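Local atomic coordinates of mandelate racemase/muconate lactonizing enzyme (Polaromonas sp., PDB entry 2OG9), a protein that belongs to the enolase superfamily and is classed as a mandelate racemase-type isomerase, probably abstracting a proton alpha to the carboxylate of an acid substrate. Residues I49-I54 with E341-E346; K97-L102 with Q117-F122. One frame throughout, in Å; residues are numbered along the deposited sequence.

Contact 1: residues I49-I54 with E341-E346; sequences ILFAEI and EPLFNE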
loop_
_atom_site.group_PDB
_atom_site.type_symbol
_atom_site.label_atom_id
_atom_site.label_comp_id
_atom_site.label_asym_id
_atom_site.label_seq_id
_atom_site.Cartn_x
_atom_site.Cartn_y
_atom_site.Cartn_z
ATOM N N ILE A 49 -4.758 35.476 28.220
ATOM C CA ILE A 49 -3.697 35.742 27.257
ATOM C C ILE A 49 -2.345 35.750 27.961
ATOM O O ILE A 49 -2.188 36.394 28.994
ATOM C CB ILE A 49 -3.876 37.132 26.584
ATOM C CG1 ILE A 49 -5.294 37.281 26.017
ATOM C CG2 ILE A 49 -2.823 37.317 25.503
ATOM C CD1 ILE A 49 -5.611 36.366 24.856
ATOM N N LEU A 50 -1.376 35.023 27.416
ATOM C CA LEU A 50 -0.037 35.013 28.000
ATOM C C LEU A 50 0.870 35.883 27.142
ATOM O O LEU A 50 1.155 35.550 25.996
ATOM C CB LEU A 50 0.537 33.593 28.059
ATOM C CG LEU A 50 2.024 33.533 28.436
ATOM C CD1 LEU A 50 2.201 34.030 29.860
ATOM C CD2 LEU A 50 2.550 32.112 28.291
ATOM N N PHE A 51 1.307 37.013 27.689
ATOM C CA PHE A 51 2.196 37.903 26.960
ATOM C C PHE A 51 3.644 37.650 27.361
ATOM O O PHE A 51 3.945 37.424 28.534
ATOM C CB PHE A 51 1.856 39.369 27.255
ATOM C CG PHE A 51 0.619 39.863 26.562
ATOM C CD1 PHE A 51 0.592 40.009 25.177
ATOM C CD2 PHE A 51 -0.523 40.182 27.295
ATOM C CE1 PHE A 51 -0.559 40.469 24.529
ATOM C CE2 PHE A 51 -1.679 40.640 26.656
ATOM C CZ PHE A 51 -1.693 40.783 25.271
ATOM N N ALA A 52 4.532 37.674 26.375
ATOM C CA ALA A 52 5.954 37.497 26.619
ATOM C C ALA A 52 6.664 38.681 25.987
ATOM O O ALA A 52 6.404 39.030 24.827
ATOM C CB ALA A 52 6.454 36.196 25.999
ATOM N N GLU A 53 7.536 39.311 26.766
ATOM C CA GLU A 53 8.319 40.448 26.301
ATOM C C GLU A 53 9.776 40.042 26.431
ATOM O O GLU A 53 10.194 39.505 27.462
ATOM C CB GLU A 53 8.042 41.682 27.162
ATOM C CG GLU A 53 6.640 42.250 27.000
ATOM C CD GLU A 53 6.298 43.262 28.082
ATOM O OE1 GLU A 53 5.675 42.874 29.095
ATOM O OE2 GLU A 53 6.668 44.444 27.925
ATOM N N ILE A 54 10.542 40.281 25.375
ATOM C CA ILE A 54 11.954 39.928 25.354
ATOM C C ILE A 54 12.777 41.132 24.909
ATOM O O ILE A 54 12.418 41.825 23.949
ATOM C CB ILE A 54 12.213 38.745 24.377
ATOM C CG1 ILE A 54 11.459 37.497 24.853
ATOM C CG2 ILE A 54 13.701 38.445 24.291
ATOM C CD1 ILE A 54 11.591 36.304 23.905
ATOM N N GLU A 341 -8.795 43.156 20.124
ATOM C CA GLU A 341 -8.448 44.567 19.933
ATOM C C GLU A 341 -8.118 45.391 21.185
ATOM O O GLU A 341 -7.168 46.166 21.173
ATOM C CB GLU A 341 -9.548 45.272 19.127
ATOM C CG GLU A 341 -9.738 44.682 17.735
ATOM C CD GLU A 341 -10.697 45.486 16.874
ATOM O OE1 GLU A 341 -11.729 45.951 17.402
ATOM O OE2 GLU A 341 -10.421 45.640 15.665
ATOM N N PRO A 342 -8.890 45.238 22.278
ATOM C CA PRO A 342 -8.624 46.002 23.505
ATOM C C PRO A 342 -7.216 45.824 24.084
ATOM O O PRO A 342 -6.743 46.663 24.848
ATOM C CB PRO A 342 -9.690 45.486 24.474
ATOM C CG PRO A 342 -10.809 45.114 23.582
ATOM C CD PRO A 342 -10.107 44.426 22.434
ATOM N N LEU A 343 -6.554 44.732 23.721
ATOM C CA LEU A 343 -5.215 44.443 24.230
ATOM C C LEU A 343 -4.112 45.238 23.552
ATOM O O LEU A 343 -3.026 45.396 24.109
ATOM C CB LEU A 343 -4.894 42.955 24.050
ATOM C CG LEU A 343 -5.793 41.892 24.682
ATOM C CD1 LEU A 343 -5.361 40.520 24.177
ATOM C CD2 LEU A 343 -5.704 41.960 26.201
ATOM N N PHE A 344 -4.387 45.728 22.348
ATOM C CA PHE A 344 -3.393 46.450 21.570
ATOM C C PHE A 344 -3.769 47.882 21.197
ATOM O O PHE A 344 -4.935 48.261 21.238
ATOM C CB PHE A 344 -3.102 45.657 20.298
ATOM C CG PHE A 344 -2.901 44.188 20.544
ATOM C CD1 PHE A 344 -1.838 43.740 21.321
ATOM C CD2 PHE A 344 -3.796 43.256 20.030
ATOM C CE1 PHE A 344 -1.666 42.381 21.587
ATOM C CE2 PHE A 344 -3.635 41.892 20.289
ATOM C CZ PHE A 344 -2.567 41.454 21.071
ATOM N N ASN A 345 -2.759 48.659 20.820
ATOM C CA ASN A 345 -2.949 50.049 20.429
ATOM C C ASN A 345 -3.141 50.159 18.926
ATOM O O ASN A 345 -3.522 51.212 18.425
ATOM C CB ASN A 345 -1.732 50.875 20.835
ATOM C CG ASN A 345 -1.501 50.869 22.324
ATOM O OD1 ASN A 345 -0.384 50.633 22.796
ATOM N ND2 ASN A 345 -2.557 51.130 23.080
ATOM N N GLU A 346 -2.887 49.064 18.215
ATOM C CA GLU A 346 -3.003 49.039 16.759
ATOM C C GLU A 346 -4.264 48.315 16.289
ATOM O O GLU A 346 -4.883 47.581 17.052
ATOM C CB GLU A 346 -1.771 48.366 16.151
ATOM C CG GLU A 346 -0.432 49.028 16.495
ATOM C CD GLU A 346 0.024 48.756 17.916
ATOM O OE1 GLU A 346 -0.518 47.833 18.561
ATOM O OE2 GLU A 346 0.942 49.458 18.392
#
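Leu343 CD1 is the point on which two side chains of the strand converge: it lies 3.7 Å from Ile49 CG1 and 3.8 Å from Phe51 CZ. With Ile49 the meeting is tip to tip, each chain reaching out toward the other; with Phe51 the leucine crosses aslant, and its CB also stands 4.1 Å from Phe51 CZ. In Leu343, CG sits anti to the carbonyl carbon (chi1 -58°) and CD1 continues the extended chain, which carries this methyl to Ile49 CG1 and Phe51 CZ.

All of this is apolar, and no hydrogen bond bridges the two backbones, whose nearest CA atoms, those of Ile49 and Leu343, remain 9.3 Å apart. Strand 46-56 belongs to the antiparallel sheet of the N-terminal capping domain, whereas 341-346 is a short 3-10 turn and loop following strand 333-335. The sheet is thus packed here against a loop from the C-terminal part of the chain, consistent with the two-domain enolase fold, in which chain from after the barrel returns to the capping domain.

The aromatic pair makes the second group. Phe344 CE1 comes to the edge of the Phe51 ring, near its plane, 3.7 Å from Phe51 CE1. Each ring is also backed by a residue of its own segment: Ile49 CG2 rides 3.6 Å above the plane of the Phe51 ring, toward its rim, while Leu343 CB sits over the centre of the Phe344 ring. Were Phe51 replaced by alanine, the ring that meets both Leu343 and Phe344 would be gone, which would probably leave Leu343 CD1 with Ile49 alone across this contact and open a gap beside Phe344. Beyond the pair, Phe51 also packs on Leu367 and Phe65.

Contact 2: residues K97-L102 with Q117-F122; sequences KLWDKL and QAIGAF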
loop_
_atom_site.group_PDB
_atom_site.type_symbol
_atom_site.label_atom_id
_atom_site.label_comp_id
_atom_site.label_asym_id
_atom_site.label_seq_id
_atom_site.Cartn_x
_atom_site.Cartn_y
_atom_site.Cartn_z
ATOM N N LYS A 97 16.346 26.931 17.385
ATOM C CA LYS A 97 17.251 26.352 18.374
ATOM C C LYS A 97 16.727 26.573 19.797
ATOM O O LYS A 97 16.732 25.651 20.616
ATOM C CB LYS A 97 18.644 26.980 18.235
ATOM C CG LYS A 97 19.701 26.345 19.137
ATOM C CD LYS A 97 21.046 27.073 19.056
ATOM C CE LYS A 97 20.995 28.414 19.771
ATOM N NZ LYS A 97 22.313 29.122 19.760
ATOM N N LEU A 98 16.281 27.796 20.081
ATOM C CA LEU A 98 15.748 28.144 21.393
ATOM C C LEU A 98 14.400 27.485 21.651
ATOM O O LEU A 98 14.061 27.189 22.795
ATOM C CB LEU A 98 15.623 29.665 21.534
ATOM C CG LEU A 98 16.965 30.402 21.630
ATOM C CD1 LEU A 98 16.740 31.907 21.711
ATOM C CD2 LEU A 98 17.718 29.913 22.858
ATOM N N TRP A 99 13.617 27.278 20.596
ATOM C CA TRP A 99 12.324 26.606 20.750
ATOM C C TRP A 99 12.655 25.204 21.298
ATOM O O TRP A 99 12.045 24.735 22.267
ATOM C CB TRP A 99 11.615 26.472 19.396
ATOM C CG TRP A 99 10.150 26.100 19.507
ATOM C CD1 TRP A 99 9.086 26.958 19.540
ATOM C CD2 TRP A 99 9.600 24.778 19.631
ATOM N NE1 TRP A 99 7.912 26.252 19.676
ATOM C CE2 TRP A 99 8.198 24.915 19.736
ATOM C CE3 TRP A 99 10.160 23.492 19.667
ATOM C CZ2 TRP A 99 7.344 23.814 19.871
ATOM C CZ3 TRP A 99 9.311 22.398 19.801
ATOM C CH2 TRP A 99 7.917 22.568 19.904
ATOM N N ASP A 100 13.638 24.554 20.677
ATOM C CA ASP A 100 14.072 23.213 21.093
ATOM C C ASP A 100 14.666 23.206 22.501
ATOM O O ASP A 100 14.410 22.288 23.282
ATOM C CB ASP A 100 15.114 22.640 20.119
ATOM C CG ASP A 100 14.531 22.309 18.753
ATOM O OD1 ASP A 100 13.289 22.239 18.621
ATOM O OD2 ASP A 100 15.323 22.098 17.810
ATOM N N LYS A 101 15.467 24.219 22.828
ATOM C CA LYS A 101 16.067 24.284 24.156
ATOM C C LYS A 101 14.988 24.386 25.235
ATOM O O LYS A 101 15.058 23.703 26.257
ATOM C CB LYS A 101 17.021 25.487 24.271
ATOM C CG LYS A 101 17.679 25.594 25.644
ATOM C CD LYS A 101 18.479 26.886 25.822
ATOM C CE LYS A 101 19.059 26.966 27.239
ATOM N NZ LYS A 101 19.823 28.222 27.509
ATOM N N LEU A 102 13.985 25.231 25.013
ATOM C CA LEU A 102 12.919 25.383 25.999
ATOM C C LEU A 102 12.069 24.123 26.092
ATOM O O LEU A 102 11.569 23.776 27.169
ATOM C CB LEU A 102 12.033 26.584 25.655
ATOM C CG LEU A 102 12.684 27.962 25.823
ATOM C CD1 LEU A 102 11.637 29.041 25.600
ATOM C CD2 LEU A 102 13.287 28.095 27.211
ATOM N N GLN A 117 2.776 25.774 24.220
ATOM C CA GLN A 117 2.015 27.002 23.986
ATOM C C GLN A 117 2.721 28.116 24.758
ATOM O O GLN A 117 2.793 29.256 24.307
ATOM C CB GLN A 117 0.564 26.829 24.449
ATOM C CG GLN A 117 -0.143 25.716 23.678
ATOM C CD GLN A 117 -1.581 25.479 24.103
ATOM O OE1 GLN A 117 -1.986 25.816 25.223
ATOM N NE2 GLN A 117 -2.360 24.862 23.211
ATOM N N ALA A 118 3.260 27.776 25.923
ATOM C CA ALA A 118 3.999 28.754 26.715
ATOM C C ALA A 118 5.236 29.136 25.893
ATOM O O ALA A 118 5.578 30.316 25.752
ATOM C CB ALA A 118 4.408 28.138 28.052
ATOM N N ILE A 119 5.899 28.127 25.342
ATOM C CA ILE A 119 7.081 28.352 24.517
ATOM C C ILE A 119 6.720 29.264 23.337
ATOM O O ILE A 119 7.494 30.143 22.955
ATOM C CB ILE A 119 7.646 26.999 23.994
ATOM C CG1 ILE A 119 8.256 26.211 25.159
ATOM C CG2 ILE A 119 8.686 27.237 22.908
ATOM C CD1 ILE A 119 8.758 24.809 24.772
ATOM N N GLY A 120 5.534 29.051 22.778
ATOM C CA GLY A 120 5.073 29.844 21.650
ATOM C C GLY A 120 5.007 31.340 21.908
ATOM O O GLY A 120 5.221 32.127 20.991
ATOM N N ALA A 121 4.702 31.743 23.137
ATOM C CA ALA A 121 4.637 33.169 23.449
ATOM C C ALA A 121 6.021 33.776 23.244
ATOM O O ALA A 121 6.152 34.882 22.701
ATOM C CB ALA A 121 4.175 33.384 24.886
ATOM N N PHE A 122 7.050 33.042 23.676
ATOM C CA PHE A 122 8.430 33.493 23.537
ATOM C C PHE A 122 8.826 33.448 22.065
ATOM O O PHE A 122 9.468 34.362 21.554
ATOM C CB PHE A 122 9.387 32.588 24.336
ATOM C CG PHE A 122 9.148 32.597 25.826
ATOM C CD1 PHE A 122 9.262 33.774 26.557
ATOM C CD2 PHE A 122 8.801 31.425 26.495
ATOM C CE1 PHE A 122 9.031 33.783 27.939
ATOM C CE2 PHE A 122 8.568 31.423 27.877
ATOM C CZ PHE A 122 8.683 32.608 28.598
#
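Trp99 receives a methyl group of Ile119 over one face of its indole. Ile119 CG2 stands 3.6 Å from the centroid of the five-membered ring, 22° off the ring normal, a CH-pi contact in which the closest atom is Trp99 CD1, at 3.4 Å. The two side chains cross at about a right angle. The tryptophan reaches this place because CG is anti to the backbone N (chi1 -166°), a setting that swings the indole across to the neighbouring helix. The indole N-H is used as well: Trp99 NE1 donates to the backbone O of Gly293, a bond that probably helps to fix the ring's rotation under the methyl.

Helices 95-104 and 114-133 pack here as a roughly antiparallel pair within the N-terminal capping domain, the axes of the two short segments approaching to 10.2 Å at 147°.

One turn further on, Leu102 meets the other branch of the same isoleucine. Its CB is 3.8 Å from Ile119 CG1, and Ile119 CD1 reaches the backbone, 3.6 Å from Leu102 C. Ile119 is thus divided between two side chains of the first helix, CG2 for Trp99 and the CG1-CD1 arm for Leu102. The leucine's own tip turns to a different partner: Leu102 CD1 touches Phe122 CD2 at 3.8 Å, the side chains again crossing nearly perpendicularly. Ile83 of helix 73-83 packs against both Leu102 and Ile119.

In the fold
The two contacts have centres about 18 Å apart and meet through opposite sides of strand 46-56. Ile49 and Phe51 face the loop of contact 1, while Ala52 and Ile54 pack on helix 114-133: Ala52 CB lies 3.8 Å from Phe122 CD1, and Ile54 CD1 3.7 Å from Phe122 O. Along the chain, contact 2 is local, with 14 residues between its segments, and falls wholly within the 286 residues that separate those of contact 1. The shared principle is that one sheet serves two layers. Contact 2 lies within the helical layer of the N-terminal domain, and contact 1 joins that domain's sheet to a loop from the C-terminal part of the chain.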